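Serine protease inhibitor 4, isoform B (Drosophila melanogaster, PDB 4P0F) probably inhibits serine-type and cysteine-type endopeptidases as a member of the serpin family, and is seen here in its cleaved form. Local coordinates at residues V235-K240 against P244-K249; S292-D297 against S314-K319; A320-E323 against G328-A331. All blocks are in the same frame, centred on the assembly; numbering follows the deposited sequence.

Interaction 1 (V235-K240 against P244-K249)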
loop_
_atom_site.group_PDB
_atom_site.type_symbol
_atom_site.label_atom_id
_atom_site.label_comp_id
_atom_site.label_asym_id
_atom_site.label_seq_id
_atom_site.Cartn_x
_atom_site.Cartn_y
_atom_site.Cartn_z
ATOM N N VAL A 235 2.168 15.796 5.054
ATOM C CA VAL A 235 2.798 16.862 4.284
ATOM C C VAL A 235 1.696 17.762 3.764
ATOM O O VAL A 235 0.832 17.347 3.001
ATOM C CB VAL A 235 3.657 16.329 3.130
ATOM C CG1 VAL A 235 4.523 17.446 2.581
ATOM C CG2 VAL A 235 4.518 15.169 3.608
ATOM N N LEU A 236 1.748 19.009 4.213
ATOM C CA LEU A 236 0.685 19.984 4.044
ATOM C C LEU A 236 1.149 21.135 3.149
ATOM O O LEU A 236 2.066 21.874 3.522
ATOM C CB LEU A 236 0.274 20.524 5.416
ATOM C CG LEU A 236 -0.869 21.520 5.471
ATOM C CD1 LEU A 236 -2.182 20.883 5.048
ATOM C CD2 LEU A 236 -0.979 22.085 6.902
ATOM N N PRO A 237 0.527 21.300 1.971
ATOM C CA PRO A 237 0.858 22.475 1.153
ATOM C C PRO A 237 0.619 23.777 1.912
ATOM O O PRO A 237 -0.267 23.821 2.769
ATOM C CB PRO A 237 -0.094 22.362 -0.041
ATOM C CG PRO A 237 -0.484 20.922 -0.098
ATOM C CD PRO A 237 -0.450 20.418 1.312
ATOM N N ASN A 238 1.386 24.819 1.607
ATOM C CA ASN A 238 1.197 26.108 2.277
ATOM C C ASN A 238 -0.057 26.835 1.797
ATOM O O ASN A 238 -0.550 27.732 2.479
ATOM C CB ASN A 238 2.413 27.019 2.068
ATOM C CG ASN A 238 3.655 26.538 2.802
ATOM O OD1 ASN A 238 3.580 25.770 3.758
ATOM N ND2 ASN A 238 4.816 27.020 2.362
ATOM N N THR A 239 -0.555 26.467 0.617
ATOM C CA THR A 239 -1.751 27.096 0.056
ATOM C C THR A 239 -2.888 26.090 -0.042
ATOM O O THR A 239 -2.665 24.891 -0.177
ATOM C CB THR A 239 -1.504 27.683 -1.346
ATOM O OG1 THR A 239 -1.153 26.625 -2.245
ATOM C CG2 THR A 239 -0.396 28.733 -1.318
ATOM N N LYS A 240 -4.112 26.594 0.005
ATOM C CA LYS A 240 -5.282 25.733 0.038
ATOM C C LYS A 240 -5.428 24.900 -1.232
ATOM O O LYS A 240 -5.939 23.783 -1.188
ATOM C CB LYS A 240 -6.532 26.586 0.275
ATOM C CG LYS A 240 -6.378 27.473 1.497
ATOM C CD LYS A 240 -7.704 27.955 2.054
ATOM C CE LYS A 240 -7.527 28.544 3.451
ATOM N NZ LYS A 240 -6.963 27.554 4.421
ATOM N N PRO A 244 -2.033 19.452 -5.792
ATOM C CA PRO A 244 -1.535 18.906 -7.066
ATOM C C PRO A 244 -0.088 19.304 -7.370
ATOM O O PRO A 244 0.689 18.471 -7.846
ATOM C CB PRO A 244 -2.493 19.503 -8.101
ATOM C CG PRO A 244 -3.756 19.747 -7.343
ATOM C CD PRO A 244 -3.308 20.174 -5.972
ATOM N N ALA A 245 0.272 20.548 -7.072
ATOM C CA ALA A 245 1.640 21.019 -7.288
ATOM C C ALA A 245 2.610 20.331 -6.332
ATOM O O ALA A 245 3.722 19.978 -6.714
ATOM C CB ALA A 245 1.713 22.523 -7.122
ATOM N N LEU A 246 2.189 20.131 -5.085
ATOM C CA LEU A 246 3.026 19.410 -4.123
ATOM C C LEU A 246 3.281 17.994 -4.593
ATOM O O LEU A 246 4.391 17.479 -4.467
ATOM C CB LEU A 246 2.381 19.369 -2.734
ATOM C CG LEU A 246 3.100 18.501 -1.690
ATOM C CD1 LEU A 246 4.523 18.976 -1.464
ATOM C CD2 LEU A 246 2.341 18.496 -0.362
ATOM N N GLU A 247 2.239 17.367 -5.130
ATOM C CA GLU A 247 2.324 15.981 -5.572
ATOM C C GLU A 247 3.372 15.858 -6.661
ATOM O O GLU A 247 4.137 14.898 -6.696
ATOM C CB GLU A 247 0.972 15.487 -6.083
ATOM C CG GLU A 247 -0.040 15.254 -4.977
ATOM C CD GLU A 247 -1.391 14.769 -5.492
ATOM O OE1 GLU A 247 -1.626 14.824 -6.718
ATOM O OE2 GLU A 247 -2.217 14.327 -4.664
ATOM N N GLU A 248 3.397 16.846 -7.544
ATOM C CA GLU A 248 4.372 16.884 -8.628
ATOM C C GLU A 248 5.786 17.119 -8.111
ATOM O O GLU A 248 6.744 16.514 -8.601
ATOM C CB GLU A 248 4.006 17.977 -9.635
ATOM C CG GLU A 248 2.755 17.681 -10.445
ATOM C CD GLU A 248 2.253 18.890 -11.221
ATOM O OE1 GLU A 248 2.981 19.903 -11.294
ATOM O OE2 GLU A 248 1.126 18.828 -11.753
ATOM N N LYS A 249 5.918 18.002 -7.129
ATOM C CA LYS A 249 7.227 18.340 -6.576
ATOM C C LYS A 249 7.826 17.250 -5.693
ATOM O O LYS A 249 9.040 17.198 -5.523
ATOM C CB LYS A 249 7.151 19.634 -5.778
ATOM C CG LYS A 249 6.940 20.868 -6.629
ATOM C CD LYS A 249 6.890 22.118 -5.774
ATOM C CE LYS A 249 6.192 23.260 -6.501
ATOM N NZ LYS A 249 5.759 24.347 -5.577
#

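Interaction 2 (S292-D297 against S314-K319)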
loop_
_atom_site.group_PDB
_atom_site.type_symbol
_atom_site.label_atom_id
_atom_site.label_comp_id
_atom_site.label_asym_id
_atom_site.label_seq_id
_atom_site.Cartn_x
_atom_site.Cartn_y
_atom_site.Cartn_z
ATOM N N SER A 292 4.461 -3.910 -18.790
ATOM C CA SER A 292 3.344 -4.380 -19.621
ATOM C C SER A 292 3.399 -5.850 -19.992
ATOM O O SER A 292 2.356 -6.462 -20.232
ATOM C CB SER A 292 3.272 -3.572 -20.918
ATOM O OG SER A 292 2.841 -2.253 -20.649
ATOM N N ARG A 293 4.595 -6.423 -20.081
ATOM C CA ARG A 293 4.720 -7.755 -20.675
ATOM C C ARG A 293 3.967 -8.846 -19.891
ATOM O O ARG A 293 3.421 -9.787 -20.488
ATOM C CB ARG A 293 6.200 -8.127 -20.816
ATOM C CG ARG A 293 6.473 -9.295 -21.748
ATOM C CD ARG A 293 7.952 -9.361 -22.101
ATOM N NE ARG A 293 8.301 -10.530 -22.896
ATOM C CZ ARG A 293 8.310 -10.568 -24.227
ATOM N NH1 ARG A 293 7.974 -9.498 -24.937
ATOM N NH2 ARG A 293 8.655 -11.688 -24.850
ATOM N N MET A 294 3.933 -8.715 -18.570
ATOM C CA MET A 294 3.260 -9.673 -17.693
ATOM C C MET A 294 1.768 -9.889 -18.014
ATOM O O MET A 294 1.220 -10.947 -17.705
ATOM C CB MET A 294 3.410 -9.217 -16.240
ATOM C CG MET A 294 2.767 -7.891 -15.976
ATOM S SD MET A 294 3.375 -7.154 -14.440
ATOM C CE MET A 294 2.833 -8.401 -13.307
ATOM N N PHE A 295 1.114 -8.907 -18.631
ATOM C CA PHE A 295 -0.317 -9.012 -18.977
ATOM C C PHE A 295 -0.556 -9.487 -20.401
ATOM O O PHE A 295 -1.695 -9.752 -20.792
ATOM C CB PHE A 295 -1.013 -7.659 -18.797
ATOM C CG PHE A 295 -0.716 -7.003 -17.497
ATOM C CD1 PHE A 295 -1.262 -7.487 -16.328
ATOM C CD2 PHE A 295 0.114 -5.890 -17.442
ATOM C CE1 PHE A 295 -0.983 -6.884 -15.121
ATOM C CE2 PHE A 295 0.400 -5.299 -16.260
ATOM C CZ PHE A 295 -0.150 -5.780 -15.092
ATOM N N SER A 296 0.517 -9.564 -21.181
ATOM C CA SER A 296 0.432 -9.842 -22.603
ATOM C C SER A 296 0.560 -11.322 -22.913
ATOM O O SER A 296 0.948 -12.127 -22.066
ATOM C CB SER A 296 1.531 -9.094 -23.353
ATOM O OG SER A 296 2.759 -9.793 -23.245
ATOM N N ASP A 297 0.285 -11.668 -24.164
ATOM C CA ASP A 297 0.446 -13.044 -24.600
ATOM C C ASP A 297 1.914 -13.414 -24.803
ATOM O O ASP A 297 2.225 -14.546 -25.175
ATOM C CB ASP A 297 -0.353 -13.285 -25.877
ATOM C CG ASP A 297 -1.839 -13.450 -25.610
ATOM O OD1 ASP A 297 -2.209 -13.888 -24.496
ATOM O OD2 ASP A 297 -2.639 -13.149 -26.519
ATOM N N SER A 314 -3.922 -11.854 -15.352
ATOM C CA SER A 314 -5.226 -11.367 -15.808
ATOM C C SER A 314 -5.769 -10.211 -14.978
ATOM O O SER A 314 -6.639 -9.477 -15.440
ATOM C CB SER A 314 -6.251 -12.501 -15.790
ATOM O OG SER A 314 -6.217 -13.167 -14.542
ATOM N N ALA A 315 -5.300 -10.078 -13.740
ATOM C CA ALA A 315 -5.740 -8.972 -12.896
ATOM C C ALA A 315 -4.787 -8.728 -11.743
ATOM O O ALA A 315 -4.191 -9.659 -11.207
ATOM C CB ALA A 315 -7.139 -9.242 -12.363
ATOM N N ILE A 316 -4.643 -7.455 -11.365
ATOM C CA ILE A 316 -3.984 -7.085 -10.122
ATOM C C ILE A 316 -4.946 -6.166 -9.395
ATOM O O ILE A 316 -5.241 -5.087 -9.890
ATOM C CB ILE A 316 -2.641 -6.347 -10.324
ATOM C CG1 ILE A 316 -1.714 -7.131 -11.253
ATOM C CG2 ILE A 316 -1.984 -6.092 -8.966
ATOM C CD1 ILE A 316 -0.372 -6.438 -11.526
ATOM N N ILE A 317 -5.473 -6.610 -8.257
ATOM C CA ILE A 317 -6.490 -5.840 -7.545
ATOM C C ILE A 317 -5.936 -5.394 -6.202
ATOM O O ILE A 317 -5.357 -6.184 -5.472
ATOM C CB ILE A 317 -7.778 -6.660 -7.341
ATOM C CG1 ILE A 317 -8.373 -7.048 -8.697
ATOM C CG2 ILE A 317 -8.788 -5.858 -6.549
ATOM C CD1 ILE A 317 -9.336 -8.213 -8.643
ATOM N N HIS A 318 -6.109 -4.114 -5.889
ATOM C CA HIS A 318 -5.648 -3.576 -4.627
ATOM C C HIS A 318 -6.788 -2.872 -3.944
ATOM O O HIS A 318 -7.516 -2.102 -4.574
ATOM C CB HIS A 318 -4.489 -2.610 -4.835
ATOM C CG HIS A 318 -3.871 -2.124 -3.564
ATOM N ND1 HIS A 318 -3.056 -2.914 -2.782
ATOM C CD2 HIS A 318 -3.933 -0.922 -2.943
ATOM C CE1 HIS A 318 -2.637 -2.217 -1.742
ATOM N NE2 HIS A 318 -3.159 -1.007 -1.813
ATOM N N LYS A 319 -6.936 -3.146 -2.658
ATOM C CA LYS A 319 -7.935 -2.461 -1.840
ATOM C C LYS A 319 -7.298 -2.016 -0.547
ATOM O O LYS A 319 -6.504 -2.746 0.032
ATOM C CB LYS A 319 -9.125 -3.370 -1.551
ATOM C CG LYS A 319 -10.000 -3.673 -2.744
ATOM C CD LYS A 319 -11.391 -4.148 -2.287
ATOM C CE LYS A 319 -12.246 -4.602 -3.472
ATOM N NZ LYS A 319 -13.605 -5.142 -3.114
#

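Interaction 3 (A320-E323 against G328-A331)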
loop_
_atom_site.group_PDB
_atom_site.type_symbol
_atom_site.label_atom_id
_atom_site.label_comp_id
_atom_site.label_asym_id
_atom_site.label_seq_id
_atom_site.Cartn_x
_atom_site.Cartn_y
_atom_site.Cartn_z
ATOM N N ALA A 320 -7.665 -0.823 -0.083
ATOM C CA ALA A 320 -7.095 -0.291 1.146
ATOM C C ALA A 320 -8.121 0.540 1.926
ATOM O O ALA A 320 -9.115 1.024 1.376
ATOM C CB ALA A 320 -5.861 0.527 0.838
ATOM N N PHE A 321 -7.868 0.640 3.226
ATOM C CA PHE A 321 -8.754 1.304 4.178
ATOM C C PHE A 321 -7.908 1.987 5.235
ATOM O O PHE A 321 -6.889 1.444 5.647
ATOM C CB PHE A 321 -9.695 0.293 4.841
ATOM C CG PHE A 321 -10.490 0.861 5.986
ATOM C CD1 PHE A 321 -9.983 0.847 7.276
ATOM C CD2 PHE A 321 -11.724 1.432 5.766
ATOM C CE1 PHE A 321 -10.705 1.385 8.324
ATOM C CE2 PHE A 321 -12.451 1.975 6.816
ATOM C CZ PHE A 321 -11.942 1.940 8.089
ATOM N N ILE A 322 -8.337 3.164 5.686
ATOM C CA ILE A 322 -7.688 3.819 6.813
ATOM C C ILE A 322 -8.730 4.610 7.607
ATOM O O ILE A 322 -9.663 5.167 7.033
ATOM C CB ILE A 322 -6.534 4.748 6.351
ATOM C CG1 ILE A 322 -5.772 5.306 7.560
ATOM C CG2 ILE A 322 -7.056 5.876 5.481
ATOM C CD1 ILE A 322 -4.384 5.873 7.194
ATOM N N GLU A 323 -8.589 4.601 8.928
ATOM C CA GLU A 323 -9.371 5.467 9.812
ATOM C C GLU A 323 -8.403 6.129 10.764
ATOM O O GLU A 323 -7.530 5.474 11.324
ATOM C CB GLU A 323 -10.445 4.682 10.580
ATOM C CG GLU A 323 -9.901 3.730 11.648
ATOM C CD GLU A 323 -9.572 4.416 12.976
ATOM O OE1 GLU A 323 -9.975 5.580 13.179
ATOM O OE2 GLU A 323 -8.888 3.787 13.812
ATOM N N GLY A 328 -5.814 6.873 17.660
ATOM C CA GLY A 328 -4.762 6.375 16.796
ATOM C C GLY A 328 -5.228 6.186 15.372
ATOM O O GLY A 328 -6.038 6.956 14.858
ATOM N N THR A 329 -4.723 5.131 14.746
ATOM C CA THR A 329 -4.992 4.845 13.350
ATOM C C THR A 329 -5.156 3.350 13.171
ATOM O O THR A 329 -4.442 2.565 13.794
ATOM C CB THR A 329 -3.846 5.343 12.445
ATOM O OG1 THR A 329 -3.726 6.757 12.593
ATOM C CG2 THR A 329 -4.102 5.000 10.977
ATOM N N GLU A 330 -6.126 2.969 12.353
ATOM C CA GLU A 330 -6.220 1.596 11.884
ATOM C C GLU A 330 -6.235 1.628 10.374
ATOM O O GLU A 330 -6.950 2.425 9.769
ATOM C CB GLU A 330 -7.463 0.881 12.427
ATOM C CG GLU A 330 -7.501 -0.581 12.007
ATOM C CD GLU A 330 -8.560 -1.417 12.713
ATOM O OE1 GLU A 330 -9.452 -0.842 13.376
ATOM O OE2 GLU A 330 -8.490 -2.667 12.599
ATOM N N ALA A 331 -5.415 0.776 9.769
ATOM C CA ALA A 331 -5.307 0.721 8.322
ATOM C C ALA A 331 -5.130 -0.713 7.886
ATOM O O ALA A 331 -4.601 -1.532 8.628
ATOM C CB ALA A 331 -4.149 1.563 7.830
HETATM O O HOH W 1 -10.094 1.148 14.769
#

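Interaction 1 (V235-K240 against P244-K249)
Leu-246 packs against Val-235 and Pro-237 in a buried, wholly apolar contact between a short helix and the C-terminal end of strand 230-237 in the serpin fold. This strand belongs to the sheet that serpin nomenclature calls B, and three residues separate segment 235-240 from segment 244-249, on the helix that turns back over the sheet. No hydrogen bond joins the two segments. Val-235 and Pro-237 alternate with Leu-236, which faces away, and so present their side chains to the helix together. Leu-246 answers with one branch: its CG is anti to the backbone N (chi1 173°), which, with chi2 near 59°, puts CD2 against the strand. The proline ring and the leucine side chain cross at about a right angle. Leu-246 also touches Ala-218 of the neighbouring strand 218-224, as does Val-235, so the leucine spans two strands of the sheet. Past Pro-237, whose carbonyl oxygen accepts a hydrogen bond from His-358, the chain leaves the strand. CG1 of Val-235 meets CD2 of Leu-246 at 3.8 Å. The same methyl lies against the proline ring, with CG of Pro-237 3.7 Å from Leu-246 CD2.

Interaction 2 (S292-D297 against S314-K319)
Ile-316 on strand 311-324 directs its side chain at Phe-295 and Met-294, which belong to a 3-10 turn in the loop between helix 283-288 and that strand. From the backbone, CB points toward the turn, and chi1 of -52° places CG1 anti to the carbonyl carbon, the branch that makes the contact. CG1 arrives at the edge of the Phe-295 ring, in its plane, 3.9 Å from CE1. One bond further, the CD1 methyl stays near the ring plane and lies 3.6 Å from CZ of Phe-295, so the isoleucine abuts the rim of the ring instead of lying over a face. The same methyl has the CE of Met-294 as a looser neighbour at 4.2 Å. One ring face is already taken, because CG of Met-294 sits 3.5 Å above the plane, over the centre. The turn is tied internally: the carbonyl oxygen of Arg-293 accepts from Ser-296 N and also from Ser-296 OG, the latter at 2.8 Å. A backbone hydrogen bond between Met-294 and Val-313 fastens the turn to the start of the strand. Phe-286 of helix 283-288 touches both Met-294 and Phe-295, while Ile-316 also rests on Thr-335 and Met-337 of strand 328-341, so the turn fits between the helix and sheet A of the serpin fold.

Interaction 3 (A320-E323 against G328-A331)
Gly-328 begins the second strand next to Glu-323, and its own N is held by Asn-325 OD1 in the connection between the strands. Thr-329 follows with its CA 3.3 Å from Glu-323 O, a CA-H...O contact. Its CG2 methyl, anti to the backbone N, lies 3.8 Å from CG1 of Ile-322, whereas OG1 is hydrogen-bonded to Tyr-225 OH. Glu-330 forms the antiparallel hydrogen-bonded pair with Glu-323: Glu-323 N donates to Glu-330 O at 2.9 Å, almost straight on to the carbonyl, and Glu-330 N returns the bond to Glu-323 O at 3.1 Å. In this cleaved serpin, strand 328-341 is the reactive-centre loop inserted into sheet A between strands 161-174 and 311-324, and the pair lies near its hinge end. On their face of the sheet, Glu-323 bends at chi2 (82°) and brings its OE2 to within 3.5 Å of CB of Glu-330. The two carboxylate planes are 82° apart. A water donates to Glu-323 OE2 and lies close to Glu-330 OE1, while OE2 of Glu-330 is held by His-170 and Asn-145. With an alanine in place of Glu-323, this water would probably lose one acceptor and CB of Glu-330 the side chain that packs on it. Ala-331 faces the other way with Ile-322, in a non-hydrogen-bonded pair whose CA atoms are 4.2 Å apart; its CB meets CG1 of Ile-322 at 4.1 Å, and both side chains touch Leu-364 of strand 360-366.

Interactions 2 and 3 share strand 311-324: segment 314-319 runs straight into 320-323, yet the contact centres are 27 Å apart, on opposite sides of the chain's centre. Both concern the neighbourhood of strand 328-341, the inserted reactive-centre loop, with interaction 3 at its hinge end and interaction 2 beside its later residues. Interaction 1 belongs to sheet B and touches neither, its nearest atoms being about 12 Å from interaction 3 and about 15 Å from interaction 2. Strand 360-366 links interactions 1 and 3 indirectly: its Thr-361 is backbone hydrogen-bonded to Val-235, and its Leu-364 touches Ile-322 and Ala-331.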